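Local structure of benzoylformate Decarboxylase (Polynucleobacter necessarius, 4K9Q) at residues A[205-210]-A[313-318]; A[292-295]-A[301-304]; A[60-65]-A[234-239]. The protein probably decarboxylates benzoylformate to benzaldehyde, using thiamine diphosphate and a magnesium ion as other members of the TPP enzyme family do. One frame throughout, in Å; residues are numbered along the deposited sequence.

Contact 1 of 3, residues A[205-210]-A[313-318]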
ATOM      1  N   GLY A 205     -14.599 -20.021  21.178  1.00 13.42           N
ATOM      2  CA  GLY A 205     -13.376 -19.931  20.404  1.00 11.92           C
ATOM      3  C   GLY A 205     -12.180 -19.550  21.250  1.00 13.17           C
ATOM      4  O   GLY A 205     -12.278 -19.355  22.470  1.00 12.79           O
ATOM      5  N   SER A 206     -11.035 -19.408  20.591  1.00  9.95           N
ATOM      6  CA  SER A 206      -9.766 -19.333  21.301  1.00 10.92           C
ATOM      7  C   SER A 206      -9.419 -18.020  22.003  1.00 12.79           C
ATOM      8  O   SER A 206      -8.414 -17.968  22.698  1.00 11.31           O
ATOM      9  CB  SER A 206      -8.632 -19.772  20.381  1.00 11.95           C
ATOM     10  OG  SER A 206      -8.873 -21.112  19.977  1.00 14.15           O
ATOM     11  N   ASP A 207     -10.241 -16.981  21.853  1.00 13.08           N
ATOM     12  CA  ASP A 207     -10.043 -15.773  22.665  1.00 12.91           C
ATOM     13  C   ASP A 207     -10.099 -16.167  24.139  1.00 13.48           C
ATOM     14  O   ASP A 207      -9.427 -15.571  24.988  1.00 14.29           O
ATOM     15  CB  ASP A 207     -11.124 -14.709  22.409  1.00 11.24           C
ATOM     16  CG  ASP A 207     -11.026 -14.055  21.035  1.00 16.34           C
ATOM     17  OD1 ASP A 207     -10.091 -14.365  20.252  1.00 15.30           O
ATOM     18  OD2 ASP A 207     -11.912 -13.205  20.748  1.00 16.20           O
ATOM     19  N   ILE A 208     -10.903 -17.186  24.439  1.00 13.13           N
ATOM     20  CA  ILE A 208     -11.051 -17.672  25.804  1.00 15.00           C
ATOM     21  C   ILE A 208      -9.721 -18.224  26.329  1.00 14.09           C
ATOM     22  O   ILE A 208      -9.374 -18.045  27.498  1.00 14.00           O
ATOM     23  CB  ILE A 208     -12.189 -18.721  25.893  1.00 12.87           C
ATOM     24  CG1 ILE A 208     -13.550 -18.029  25.720  1.00 12.91           C
ATOM     25  CG2 ILE A 208     -12.132 -19.507  27.216  1.00 14.30           C
ATOM     26  CD1 ILE A 208     -14.668 -19.007  25.425  1.00 14.73           C
ATOM     27  N   ALA A 209      -8.961 -18.871  25.452  1.00 11.42           N
ATOM     28  CA  ALA A 209      -7.668 -19.415  25.838  1.00 10.43           C
ATOM     29  C   ALA A 209      -6.690 -18.276  26.113  1.00 13.21           C
ATOM     30  O   ALA A 209      -6.077 -18.228  27.180  1.00 13.22           O
ATOM     31  CB  ALA A 209      -7.130 -20.342  24.754  1.00 12.32           C
ATOM     32  N   ARG A 210      -6.562 -17.361  25.153  1.00 11.65           N
ATOM     33  CA  ARG A 210      -5.611 -16.256  25.263  1.00 12.17           C
ATOM     34  C   ARG A 210      -5.903 -15.382  26.483  1.00 14.45           C
ATOM     35  O   ARG A 210      -4.976 -14.972  27.191  1.00 13.72           O
ATOM     36  CB  ARG A 210      -5.602 -15.404  23.982  1.00 13.11           C
ATOM     37  CG  ARG A 210      -4.799 -16.010  22.825  1.00 12.80           C
ATOM     38  CD  ARG A 210      -4.913 -15.147  21.567  1.00 10.94           C
ATOM     39  NE  ARG A 210      -6.239 -15.203  20.959  1.00 14.35           N
ATOM     40  CZ  ARG A 210      -6.618 -16.134  20.082  1.00 13.98           C
ATOM     41  NH1 ARG A 210      -5.759 -17.076  19.697  1.00 11.79           N
ATOM     42  NH2 ARG A 210      -7.847 -16.112  19.580  1.00 12.31           N
ATOM     43  N   SER A 313     -15.390  -7.306  22.819  1.00 12.09           N
ATOM     44  CA  SER A 313     -14.978  -7.415  24.212  1.00 12.76           C
ATOM     45  C   SER A 313     -13.946  -8.511  24.402  1.00 13.18           C
ATOM     46  O   SER A 313     -13.987  -9.543  23.727  1.00 13.34           O
ATOM     47  CB  SER A 313     -16.185  -7.739  25.101  1.00 14.32           C
ATOM     48  OG  SER A 313     -15.799  -7.863  26.452  1.00 14.19           O
ATOM     49  N   ASP A 314     -13.040  -8.286  25.344  1.00 14.22           N
ATOM     50  CA  ASP A 314     -12.241  -9.368  25.900  1.00 12.41           C
ATOM     51  C   ASP A 314     -13.189 -10.473  26.368  1.00 14.45           C
ATOM     52  O   ASP A 314     -14.228 -10.195  26.976  1.00 14.31           O
ATOM     53  CB  ASP A 314     -11.430  -8.856  27.091  1.00 13.33           C
ATOM     54  CG  ASP A 314     -10.544  -9.919  27.694  1.00 17.47           C
ATOM     55  OD1 ASP A 314      -9.410 -10.094  27.192  1.00 16.78           O
ATOM     56  OD2 ASP A 314     -10.968 -10.571  28.676  1.00 15.03           O
ATOM     57  N   SER A 315     -12.851 -11.726  26.086  1.00 13.31           N
ATOM     58  CA  SER A 315     -13.736 -12.827  26.444  1.00 14.41           C
ATOM     59  C   SER A 315     -13.946 -12.943  27.950  1.00 13.46           C
ATOM     60  O   SER A 315     -15.061 -13.186  28.414  1.00 15.45           O
ATOM     61  CB  SER A 315     -13.183 -14.153  25.914  1.00 16.22           C
ATOM     62  OG  SER A 315     -13.595 -14.352  24.574  1.00 17.08           O
ATOM     63  N   LYS A 316     -12.869 -12.791  28.709  1.00 14.31           N
ATOM     64  CA  LYS A 316     -12.968 -12.920  30.157  1.00 15.84           C
ATOM     65  C   LYS A 316     -13.879 -11.836  30.731  1.00 14.02           C
ATOM     66  O   LYS A 316     -14.782 -12.124  31.527  1.00 16.02           O
ATOM     67  CB  LYS A 316     -11.586 -12.875  30.814  1.00 15.33           C
ATOM     68  CG  LYS A 316     -11.611 -13.342  32.261  1.00 18.06           C
ATOM     69  CD  LYS A 316     -10.228 -13.419  32.863  1.00 18.68           C
ATOM     70  CE  LYS A 316     -10.313 -13.923  34.297  1.00 29.43           C
ATOM     71  NZ  LYS A 316      -9.005 -13.846  34.993  1.00 38.23           N
ATOM     72  N   LEU A 317     -13.649 -10.595  30.319  1.00 13.77           N
ATOM     73  CA  LEU A 317     -14.453  -9.483  30.808  1.00 16.11           C
ATOM     74  C   LEU A 317     -15.930  -9.685  30.466  1.00 17.15           C
ATOM     75  O   LEU A 317     -16.801  -9.438  31.301  1.00 16.21           O
ATOM     76  CB  LEU A 317     -13.942  -8.161  30.255  1.00 13.81           C
ATOM     77  CG  LEU A 317     -12.543  -7.824  30.767  1.00 14.60           C
ATOM     78  CD1 LEU A 317     -12.110  -6.457  30.288  1.00 13.61           C
ATOM     79  CD2 LEU A 317     -12.513  -7.882  32.279  1.00 14.38           C
ATOM     80  N   PHE A 318     -16.218 -10.155  29.254  1.00 13.50           N
ATOM     81  CA  PHE A 318     -17.610 -10.423  28.899  1.00 15.71           C
ATOM     82  C   PHE A 318     -18.229 -11.534  29.741  1.00 14.80           C
ATOM     83  O   PHE A 318     -19.332 -11.385  30.249  1.00 15.09           O
ATOM     84  CB  PHE A 318     -17.794 -10.786  27.430  1.00 16.27           C
ATOM     85  CG  PHE A 318     -19.201 -11.206  27.116  1.00 14.95           C
ATOM     86  CD1 PHE A 318     -20.186 -10.251  26.887  1.00 14.74           C
ATOM     87  CD2 PHE A 318     -19.554 -12.547  27.123  1.00 16.13           C
ATOM     88  CE1 PHE A 318     -21.498 -10.637  26.627  1.00 15.34           C
ATOM     89  CE2 PHE A 318     -20.854 -12.937  26.872  1.00 17.37           C
ATOM     90  CZ  PHE A 318     -21.825 -11.982  26.622  1.00 16.45           C
TER
HETATM   91  O   HOH W   1     -13.604 -12.348  22.841  1.00 14.90           O

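Contact 2 of 3, residues A[292-295]-A[301-304]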
ATOM      1  N   LEU A 292     -28.341 -15.403  16.282  1.00 13.67           N
ATOM      2  CA  LEU A 292     -26.991 -15.586  16.808  1.00 13.42           C
ATOM      3  C   LEU A 292     -26.458 -14.347  17.525  1.00 12.62           C
ATOM      4  O   LEU A 292     -26.696 -13.213  17.090  1.00 13.01           O
ATOM      5  CB  LEU A 292     -26.045 -15.994  15.667  1.00 12.74           C
ATOM      6  CG  LEU A 292     -24.563 -16.237  15.976  1.00 10.86           C
ATOM      7  CD1 LEU A 292     -23.973 -17.331  15.063  1.00 12.60           C
ATOM      8  CD2 LEU A 292     -23.784 -14.940  15.836  1.00 10.85           C
ATOM      9  N   LEU A 293     -25.729 -14.581  18.619  1.00 13.60           N
ATOM     10  CA  LEU A 293     -24.971 -13.528  19.290  1.00 12.80           C
ATOM     11  C   LEU A 293     -23.490 -13.853  19.132  1.00 13.96           C
ATOM     12  O   LEU A 293     -23.110 -15.028  19.165  1.00 13.98           O
ATOM     13  CB  LEU A 293     -25.309 -13.472  20.782  1.00 11.80           C
ATOM     14  CG  LEU A 293     -26.790 -13.321  21.124  1.00 14.23           C
ATOM     15  CD1 LEU A 293     -26.999 -13.379  22.624  1.00 16.98           C
ATOM     16  CD2 LEU A 293     -27.320 -12.025  20.557  1.00 15.21           C
ATOM     17  N   GLN A 294     -22.664 -12.818  18.966  1.00 11.83           N
ATOM     18  CA  GLN A 294     -21.210 -12.987  18.842  1.00 11.82           C
ATOM     19  C   GLN A 294     -20.453 -12.033  19.771  1.00 10.86           C
ATOM     20  O   GLN A 294     -20.770 -10.851  19.829  1.00 13.63           O
ATOM     21  CB  GLN A 294     -20.754 -12.710  17.401  1.00 12.88           C
ATOM     22  CG  GLN A 294     -19.247 -12.938  17.197  1.00 13.39           C
ATOM     23  CD  GLN A 294     -18.739 -12.464  15.846  1.00 12.05           C
ATOM     24  OE1 GLN A 294     -19.443 -11.772  15.112  1.00 14.45           O
ATOM     25  NE2 GLN A 294     -17.510 -12.852  15.506  1.00 14.04           N
ATOM     26  N   VAL A 295     -19.449 -12.548  20.480  1.00 11.60           N
ATOM     27  CA  VAL A 295     -18.493 -11.717  21.222  1.00 12.21           C
ATOM     28  C   VAL A 295     -17.105 -12.045  20.687  1.00 14.97           C
ATOM     29  O   VAL A 295     -16.743 -13.222  20.603  1.00 13.73           O
ATOM     30  CB  VAL A 295     -18.513 -12.047  22.733  1.00 12.34           C
ATOM     31  CG1 VAL A 295     -17.360 -11.351  23.473  1.00 12.58           C
ATOM     32  CG2 VAL A 295     -19.859 -11.677  23.349  1.00 13.41           C
ATOM     33  N   MET A 301     -13.129  -9.177  13.356  1.00 11.88           N
ATOM     34  CA  MET A 301     -13.943 -10.397  13.326  1.00 11.40           C
ATOM     35  C   MET A 301     -15.433 -10.093  13.339  1.00 12.25           C
ATOM     36  O   MET A 301     -16.205 -10.657  12.557  1.00 14.67           O
ATOM     37  CB  MET A 301     -13.604 -11.326  14.495  1.00 11.47           C
ATOM     38  CG  MET A 301     -12.213 -11.892  14.413  1.00 14.39           C
ATOM     39  SD  MET A 301     -12.027 -12.809  12.871  1.00 22.76           S
ATOM     40  CE  MET A 301     -10.434 -12.189  12.351  1.00 23.08           C
ATOM     41  N   THR A 302     -15.849  -9.203  14.226  1.00  9.75           N
ATOM     42  CA  THR A 302     -17.260  -8.858  14.278  1.00  9.86           C
ATOM     43  C   THR A 302     -17.688  -8.089  13.014  1.00 10.37           C
ATOM     44  O   THR A 302     -18.827  -8.218  12.563  1.00 14.52           O
ATOM     45  CB  THR A 302     -17.595  -8.068  15.553  1.00 10.30           C
ATOM     46  OG1 THR A 302     -16.628  -7.025  15.725  1.00 11.65           O
ATOM     47  CG2 THR A 302     -17.570  -9.000  16.781  1.00 13.65           C
ATOM     48  N   SER A 303     -16.776  -7.305  12.434  1.00 10.56           N
ATOM     49  CA  SER A 303     -17.141  -6.504  11.264  1.00 11.66           C
ATOM     50  C   SER A 303     -17.500  -7.348  10.047  1.00 13.95           C
ATOM     51  O   SER A 303     -18.248  -6.891   9.178  1.00 13.59           O
ATOM     52  CB  SER A 303     -16.040  -5.497  10.903  1.00 14.38           C
ATOM     53  OG  SER A 303     -14.974  -6.110  10.196  1.00 14.72           O
ATOM     54  N   LYS A 304     -16.984  -8.576   9.995  1.00 13.42           N
ATOM     55  CA  LYS A 304     -17.135  -9.418   8.805  1.00 13.84           C
ATOM     56  C   LYS A 304     -17.911 -10.718   9.052  1.00 13.36           C
ATOM     57  O   LYS A 304     -17.934 -11.605   8.188  1.00 13.57           O
ATOM     58  CB  LYS A 304     -15.756  -9.723   8.191  1.00 10.55           C
ATOM     59  CG  LYS A 304     -14.874 -10.630   9.021  1.00 12.51           C
ATOM     60  CD  LYS A 304     -13.445 -10.599   8.495  1.00 13.92           C
ATOM     61  CE  LYS A 304     -12.601 -11.676   9.139  1.00 11.92           C
ATOM     62  NZ  LYS A 304     -11.146 -11.430   8.898  1.00 16.39           N
TER

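Contact 3 of 3, residues A[60-65]-A[234-239]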
ATOM      1  N   SER A  60       3.264 -18.578  25.128  1.00 11.00           N
ATOM      2  CA  SER A  60       3.496 -19.199  26.422  1.00 11.25           C
ATOM      3  C   SER A  60       3.591 -18.144  27.519  1.00 13.72           C
ATOM      4  O   SER A  60       3.009 -18.305  28.587  1.00 15.44           O
ATOM      5  CB  SER A  60       4.776 -20.038  26.389  1.00 12.60           C
ATOM      6  OG  SER A  60       5.058 -20.629  27.653  1.00 12.58           O
ATOM      7  N   LEU A  61       4.318 -17.068  27.242  1.00 13.39           N
ATOM      8  CA  LEU A  61       4.624 -16.062  28.260  1.00 14.03           C
ATOM      9  C   LEU A  61       3.580 -14.950  28.397  1.00 14.08           C
ATOM     10  O   LEU A  61       3.584 -14.224  29.387  1.00 14.28           O
ATOM     11  CB  LEU A  61       6.003 -15.446  28.001  1.00 12.70           C
ATOM     12  CG  LEU A  61       7.136 -16.474  28.009  1.00 16.90           C
ATOM     13  CD1 LEU A  61       8.476 -15.814  27.811  1.00 22.45           C
ATOM     14  CD2 LEU A  61       7.126 -17.266  29.304  1.00 17.05           C
ATOM     15  N   ARG A  62       2.705 -14.820  27.397  1.00  9.90           N
ATOM     16  CA  ARG A  62       1.753 -13.702  27.316  1.00 11.82           C
ATOM     17  C   ARG A  62       2.426 -12.327  27.397  1.00 16.16           C
ATOM     18  O   ARG A  62       1.986 -11.426  28.125  1.00 15.41           O
ATOM     19  CB  ARG A  62       0.632 -13.856  28.345  1.00 13.95           C
ATOM     20  CG  ARG A  62      -0.317 -14.992  27.988  1.00 15.05           C
ATOM     21  CD  ARG A  62      -1.450 -15.168  28.984  1.00 13.58           C
ATOM     22  NE  ARG A  62      -2.438 -16.113  28.470  1.00 12.33           N
ATOM     23  CZ  ARG A  62      -2.382 -17.429  28.646  1.00 13.72           C
ATOM     24  NH1 ARG A  62      -1.376 -17.966  29.323  1.00 13.85           N
ATOM     25  NH2 ARG A  62      -3.335 -18.209  28.137  1.00 12.76           N
ATOM     26  N   LYS A  63       3.499 -12.179  26.628  1.00 14.03           N
ATOM     27  CA  LYS A  63       4.161 -10.900  26.449  1.00 14.56           C
ATOM     28  C   LYS A  63       4.961 -10.968  25.159  1.00 14.19           C
ATOM     29  O   LYS A  63       5.138 -12.049  24.589  1.00 11.60           O
ATOM     30  CB  LYS A  63       5.066 -10.573  27.638  1.00 16.98           C
ATOM     31  CG  LYS A  63       6.201 -11.530  27.844  1.00 19.33           C
ATOM     32  CD  LYS A  63       7.057 -11.031  29.002  1.00 20.48           C
ATOM     33  CE  LYS A  63       8.169 -11.981  29.323  1.00 20.80           C
ATOM     34  NZ  LYS A  63       9.038 -11.427  30.412  1.00 24.95           N
ATOM     35  N   PRO A  64       5.431  -9.814  24.682  1.00 11.28           N
ATOM     36  CA  PRO A  64       6.138  -9.800  23.401  1.00  9.03           C
ATOM     37  C   PRO A  64       7.472 -10.538  23.446  1.00 10.30           C
ATOM     38  O   PRO A  64       8.100 -10.684  24.496  1.00 13.19           O
ATOM     39  CB  PRO A  64       6.373  -8.307  23.152  1.00 11.79           C
ATOM     40  CG  PRO A  64       5.291  -7.614  23.942  1.00 12.20           C
ATOM     41  CD  PRO A  64       5.151  -8.453  25.175  1.00 12.79           C
ATOM     42  N   VAL A  65       7.878 -11.010  22.277  1.00 10.27           N
ATOM     43  CA  VAL A  65       9.214 -11.523  22.046  1.00 10.25           C
ATOM     44  C   VAL A  65       9.726 -10.746  20.833  1.00 11.52           C
ATOM     45  O   VAL A  65       8.944 -10.396  19.951  1.00 11.26           O
ATOM     46  CB  VAL A  65       9.189 -13.036  21.746  1.00  8.66           C
ATOM     47  CG1 VAL A  65      10.579 -13.510  21.294  1.00 12.34           C
ATOM     48  CG2 VAL A  65       8.716 -13.817  22.980  1.00 10.97           C
ATOM     49  N   ALA A 234     -10.541 -23.998  15.918  1.00 13.13           N
ATOM     50  CA  ALA A 234     -10.102 -23.317  17.127  1.00 12.88           C
ATOM     51  C   ALA A 234      -8.664 -23.732  17.426  1.00 12.22           C
ATOM     52  O   ALA A 234      -8.388 -24.892  17.728  1.00 14.84           O
ATOM     53  CB  ALA A 234     -11.019 -23.644  18.299  1.00 12.26           C
ATOM     54  N   GLU A 235      -7.766 -22.756  17.343  1.00 13.06           N
ATOM     55  CA  GLU A 235      -6.332 -22.976  17.440  1.00 12.50           C
ATOM     56  C   GLU A 235      -5.892 -23.428  18.832  1.00 14.65           C
ATOM     57  O   GLU A 235      -4.845 -24.076  18.983  1.00 13.16           O
ATOM     58  CB  GLU A 235      -5.595 -21.687  17.053  1.00 12.47           C
ATOM     59  CG  GLU A 235      -5.926 -20.476  17.946  1.00 12.38           C
ATOM     60  CD  GLU A 235      -7.044 -19.606  17.409  1.00 14.97           C
ATOM     61  OE1 GLU A 235      -7.990 -20.117  16.761  1.00 13.99           O
ATOM     62  OE2 GLU A 235      -6.989 -18.385  17.650  1.00 16.33           O
ATOM     63  N   ARG A 236      -6.682 -23.068  19.846  1.00 10.83           N
ATOM     64  CA  ARG A 236      -6.379 -23.405  21.233  1.00 11.89           C
ATOM     65  C   ARG A 236      -7.657 -23.759  21.974  1.00 13.33           C
ATOM     66  O   ARG A 236      -8.683 -23.092  21.818  1.00 11.47           O
ATOM     67  CB  ARG A 236      -5.671 -22.246  21.924  1.00 12.17           C
ATOM     68  CG  ARG A 236      -4.282 -22.011  21.379  1.00 11.63           C
ATOM     69  CD  ARG A 236      -3.685 -20.764  21.926  1.00 14.66           C
ATOM     70  NE  ARG A 236      -3.497 -20.853  23.369  1.00 14.68           N
ATOM     71  CZ  ARG A 236      -2.937 -19.892  24.086  1.00 13.06           C
ATOM     72  NH1 ARG A 236      -2.519 -18.794  23.474  1.00 11.69           N
ATOM     73  NH2 ARG A 236      -2.798 -20.030  25.401  1.00 12.90           N
ATOM     74  N   THR A 237      -7.582 -24.822  22.767  1.00 11.73           N
ATOM     75  CA  THR A 237      -8.745 -25.392  23.433  1.00 11.42           C
ATOM     76  C   THR A 237      -9.497 -24.345  24.258  1.00 11.92           C
ATOM     77  O   THR A 237      -8.918 -23.713  25.135  1.00 11.63           O
ATOM     78  CB  THR A 237      -8.298 -26.536  24.366  1.00 11.53           C
ATOM     79  OG1 THR A 237      -7.464 -27.447  23.633  1.00 14.04           O
ATOM     80  CG2 THR A 237      -9.505 -27.272  24.919  1.00 10.97           C
ATOM     81  N   PRO A 238     -10.798 -24.148  23.974  1.00  9.82           N
ATOM     82  CA  PRO A 238     -11.515 -23.142  24.761  1.00 13.57           C
ATOM     83  C   PRO A 238     -12.370 -23.699  25.910  1.00 14.81           C
ATOM     84  O   PRO A 238     -12.890 -22.909  26.694  1.00 16.30           O
ATOM     85  CB  PRO A 238     -12.427 -22.489  23.717  1.00 15.47           C
ATOM     86  CG  PRO A 238     -12.727 -23.588  22.767  1.00 17.97           C
ATOM     87  CD  PRO A 238     -11.496 -24.475  22.721  1.00 11.50           C
ATOM     88  N   PHE A 239     -12.521 -25.013  26.006  1.00 11.82           N
ATOM     89  CA  PHE A 239     -13.418 -25.604  26.998  1.00 14.25           C
ATOM     90  C   PHE A 239     -12.956 -27.041  27.309  1.00 13.09           C
ATOM     91  O   PHE A 239     -12.491 -27.757  26.415  1.00 14.50           O
ATOM     92  CB  PHE A 239     -14.846 -25.591  26.435  1.00 13.76           C
ATOM     93  CG  PHE A 239     -15.926 -25.904  27.447  1.00 14.79           C
ATOM     94  CD1 PHE A 239     -16.471 -27.176  27.531  1.00 13.89           C
ATOM     95  CD2 PHE A 239     -16.422 -24.911  28.277  1.00 16.23           C
ATOM     96  CE1 PHE A 239     -17.480 -27.467  28.447  1.00 14.05           C
ATOM     97  CE2 PHE A 239     -17.434 -25.192  29.194  1.00 18.42           C
ATOM     98  CZ  PHE A 239     -17.963 -26.473  29.278  1.00 14.70           C
TER

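Contact 1 of 3, residues A[205-210]-A[313-318]
Ser-315, which begins helix 315-323, meets Asp-207 and Ile-208 of the short helix 207-210, and it gives up more surface here than either partner. Its OG lies 3.3 Å from Asp-207 CB, while its CB rests 3.9 Å from Ile-208 CG1. One torsion places the hydroxyl: with chi1 at -85°, OG stands beside the backbone N of Ser-315 and anti to its carbonyl carbon. The CB contact follows instead from where the backbone lies, and the small side chain is consistent with the close backbones, since the CA atoms of Ile-208 and Ser-315 are 5.6 Å apart.

No direct hydrogen bond crosses the interface; a water supplies the polar link. Ser-315 OG donates to it at 2.6 Å. The water in turn donates to Asp-207 OD2 at 2.8 Å and to Ser-313 O at 3.0 Å, so three protein atoms grip it. The other carboxylate oxygen is engaged as well: Arg-210 NH2 reaches Asp-207 OD1 at 2.9 Å in a nearly straight salt bridge (164°), in the guanidinium plane and on the anti lone pair. Lys-89 NZ makes a second salt bridge to OD1, and Asp-297 N donates to OD2, which together should fix the carboxylate's rotation and probably stabilise its negative charge.

In this Rossmann-like central domain, helix 207-210 follows strand 201-204 and helix 315-323 follows strand 309-312. They come together at the C-terminal ends of the two intervening strands, 266-270 and 291-296; Ile-208 and Ser-315 both pack on Ile-270, and Asp-207 touches Ser-296.

Contact 2 of 3, residues A[292-295]-A[301-304]
Gln-294 reaches Thr-302 with a stretched side chain: its CG is anti to the backbone N (chi1 -177°), and the chain stays extended to CD (chi2 -171°). On the other side Thr-302 holds OG1 between its backbone N and carbonyl carbon (chi1 47°), which turns CG2 anti to the carbonyl carbon and presents the methyl to the amide. The pair joins strand to helix within a beta-alpha-beta crossover, where strand 291-296 leads through helix 299-303 to the parallel strand 309-312.

The evidence is for van der Waals packing rather than polar bonding. Gln-294 OE1 stands 3.7 Å from Thr-302 CA, and Gln-294 CD is 3.8 Å from Thr-302 CG2, the two side chains crossing at a slant. Gln-294 NE2 is 3.9 Å from Met-301 O, with no hydrogen bond between them; the amide nitrogen instead donates to Ala-272 O. The hydroxyl of Thr-302 is used elsewhere too, bonding Gln-148 of the second subunit and Pro-299 O, so the residue links the crossover to the subunit interface.

Cutting Gln-294 back to an alanine would probably leave Ala-272 O without this donor and open a gap beside the threonine methyl. Ser-310 of strand 309-312 touches both side chains, so the contact also borders that strand. The nearest side-chain approach of Met-301 is through its CB, 4.3 Å from Gln-294 NE2.

Contact 3 of 3, residues A[60-65]-A[234-239]
Arg-62 and Arg-236 touch through one terminal nitrogen each, Arg-62 NH2 lying 3.3 Å from Arg-236 NH2. Two donors cannot bond each other, and their closeness is probably explained by an anion they share: both nitrogens form salt bridges to Asp-390 OD1. The common carboxylate oxygen probably offsets the like charges. The guanidinium planes are turned 51° apart, so the groups are not stacked.

This closely packed spot contrasts with the rest of the contact. The two segments bury just 55 Å² between them, and already the next approach, Arg-62 CZ to Arg-236 NH2, has widened to 4.2 Å. The CA atoms of Arg-62 and Arg-236 are 14.1 Å apart, a span bridged by long side chains. Arg-62 lies on the looser, partly exposed side. Its chain runs extended from CG to NE, whereas buried Arg-236 bends at chi3 (64°). The end of Arg-62 is nevertheless well held, because NE donates to Arg-210 O and NH2 also donates to Ala-209 O.

Arg-62 has positive phi and is where the chain leaves helix 47-61, in the N-terminal TPP-binding domain. Arg-236 sits in the loop between strands 228-230 and 246-249 of the central domain. The arginines thus meet where the end of helix 47-61, the end of helix 207-210 and the central-domain loop come together, with Arg-236 also packing on Gln-59 of helix 47-61 and Tyr-393 of strand 392-393.

How the contacts relate
Contacts 1 and 2 share the parallel sheet of the central domain, their centres about 13 Å apart. Contact 2 is nested along the chain inside the loop that contact 1 closes, and the two touch where Phe-318 and Ser-313 pack on Val-295. Contact 3 links that domain to the N-terminal one; its centre is about 11 Å from that of contact 1. Its segments alternate with those of contact 1 in sequence, and a salt bridge from Arg-210 to Glu-235 joins the two. Contact 3 closes before contact 2 opens, about 21 Å away between centres. The series therefore runs from the domain junction through the central sheet to the second subunit, which both contacts 1 and 2 touch.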